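Local coordinates for inositol monophosphatase family protein (Staphylococcus aureus subsp. aureus MSSA476, PDB 4I3Y) that probably hydrolyses inositol monophosphates to inositol and phosphate in a magnesium-dependent reaction that lithium inhibits, at residues N210-P213 with W214-A217. Numbering follows the deposited sequence.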
loop_
_atom_site.group_PDB
_atom_site.type_symbol
_atom_site.label_atom_id
_atom_site.label_comp_id
_atom_site.label_asym_id
_atom_site.label_seq_id
_atom_site.Cartn_x
_atom_site.Cartn_y
_atom_site.Cartn_z
ATOM N N ASN A 210 -11.480 -11.687 -11.405
ATOM C CA ASN A 210 -12.329 -11.239 -12.464
ATOM C C ASN A 210 -11.857 -9.929 -13.101
ATOM O O ASN A 210 -12.606 -8.946 -13.088
ATOM C CB ASN A 210 -13.761 -11.137 -11.934
ATOM C CG ASN A 210 -14.761 -10.799 -13.024
ATOM O OD1 ASN A 210 -15.740 -10.063 -12.781
ATOM N ND2 ASN A 210 -14.525 -11.316 -14.240
ATOM N N PRO A 211 -10.622 -9.905 -13.652
ATOM C CA PRO A 211 -10.175 -8.658 -14.255
ATOM C C PRO A 211 -10.722 -8.429 -15.671
ATOM O O PRO A 211 -10.977 -9.394 -16.409
ATOM C CB PRO A 211 -8.663 -8.857 -14.380
ATOM C CG PRO A 211 -8.497 -10.329 -14.624
ATOM C CD PRO A 211 -9.624 -10.984 -13.835
ATOM N N LYS A 212 -10.765 -7.170 -16.074
ATOM C CA LYS A 212 -11.040 -6.805 -17.461
ATOM C C LYS A 212 -9.745 -6.816 -18.234
ATOM O O LYS A 212 -8.672 -6.797 -17.621
ATOM C CB LYS A 212 -11.645 -5.423 -17.509
ATOM C CG LYS A 212 -12.995 -5.419 -16.802
ATOM C CD LYS A 212 -14.106 -6.052 -17.646
ATOM C CE LYS A 212 -15.146 -6.851 -16.857
ATOM N NZ LYS A 212 -15.009 -6.691 -15.369
ATOM N N PRO A 213 -9.832 -6.801 -19.578
ATOM C CA PRO A 213 -8.639 -6.812 -20.425
ATOM C C PRO A 213 -7.610 -5.703 -20.013
ATOM O O PRO A 213 -6.397 -5.992 -19.938
ATOM C CB PRO A 213 -9.221 -6.524 -21.832
ATOM C CG PRO A 213 -10.549 -7.220 -21.776
ATOM C CD PRO A 213 -11.080 -6.952 -20.376
ATOM N N TRP A 214 -8.122 -4.495 -19.765
ATOM C CA TRP A 214 -7.297 -3.306 -19.475
ATOM C C TRP A 214 -6.626 -3.376 -18.079
ATOM O O TRP A 214 -5.574 -2.791 -17.909
ATOM C CB TRP A 214 -8.110 -2.011 -19.652
ATOM C CG TRP A 214 -9.488 -2.103 -19.024
ATOM C CD1 TRP A 214 -9.778 -1.983 -17.688
ATOM C CD2 TRP A 214 -10.736 -2.396 -19.683
ATOM N NE1 TRP A 214 -11.126 -2.143 -17.485
ATOM C CE2 TRP A 214 -11.744 -2.375 -18.690
ATOM C CE3 TRP A 214 -11.102 -2.614 -21.023
ATOM C CZ2 TRP A 214 -13.118 -2.587 -18.977
ATOM C CZ3 TRP A 214 -12.475 -2.845 -21.314
ATOM C CH2 TRP A 214 -13.460 -2.834 -20.303
ATOM N N ASP A 215 -7.223 -4.092 -17.106
ATOM C CA ASP A 215 -6.588 -4.220 -15.754
ATOM C C ASP A 215 -5.288 -5.044 -15.785
ATOM O O ASP A 215 -4.442 -4.913 -14.891
ATOM C CB ASP A 215 -7.536 -4.891 -14.732
ATOM C CG ASP A 215 -8.852 -4.187 -14.590
ATOM O OD1 ASP A 215 -8.916 -2.942 -14.380
ATOM O OD2 ASP A 215 -9.860 -4.930 -14.685
ATOM N N ILE A 216 -5.149 -5.918 -16.786
ATOM C CA ILE A 216 -3.995 -6.825 -16.898
ATOM C C ILE A 216 -3.119 -6.674 -18.149
ATOM O O ILE A 216 -2.170 -7.436 -18.334
ATOM C CB ILE A 216 -4.441 -8.311 -16.754
ATOM C CG1 ILE A 216 -5.465 -8.749 -17.852
ATOM C CG2 ILE A 216 -5.087 -8.500 -15.375
ATOM C CD1 ILE A 216 -5.579 -10.274 -17.944
ATOM N N ALA A 217 -3.445 -5.703 -19.008
ATOM C CA ALA A 217 -2.921 -5.710 -20.386
ATOM C C ALA A 217 -1.400 -5.536 -20.433
ATOM O O ALA A 217 -0.733 -6.208 -21.206
ATOM C CB ALA A 217 -3.621 -4.627 -21.219
#
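K212 and D215 meet where a loop leads into the short, weakly bonded helix 213-216, in the Trp-Asp signature of the inositol monophosphatase family. K212 N donates to D215 OD2 at 2.8 Å, and the N-H...O angle of 158° makes the bond fairly straight. The N-H reaches the anti side of the carboxylate, 22° out of its plane. The D215 carboxylate thus bends back to the backbone N-H three residues earlier, joining the loop to the turn. The backbone return, D215 N to K212 O at 3.1 Å, is weak, as is I216 N to P213 O at 3.4 Å, so the turn is only loosely bonded.

On another side of K212, its CB lies over one face of the W214 indole, 3.5 Å from the centroid of the five-membered ring, a CH-pi contact. With chi1 of W214 at 45°, its CG sits between the backbone N and the carbonyl carbon, which brings the ring back over K212. The lysine chain then runs alongside the indole, CG lying 3.6 Å from W214 CZ2. Separately, P211 CB packs on I216 CG2 at 3.7 Å, the two side chains crossing obliquely.

Further out, W214 touches I92 and D94 of strand 89-97 and also E76; E76 and D94 belong to the magnesium site. A bound phosphate about 3 Å from the D215 side chain may mark a pocket. While OD2 is held by K212 N, the other oxygen, D215 OD1, lies close to D94 OD2 and D97 OD1, as in relatives, where the equivalent aspartate is a metal ligand.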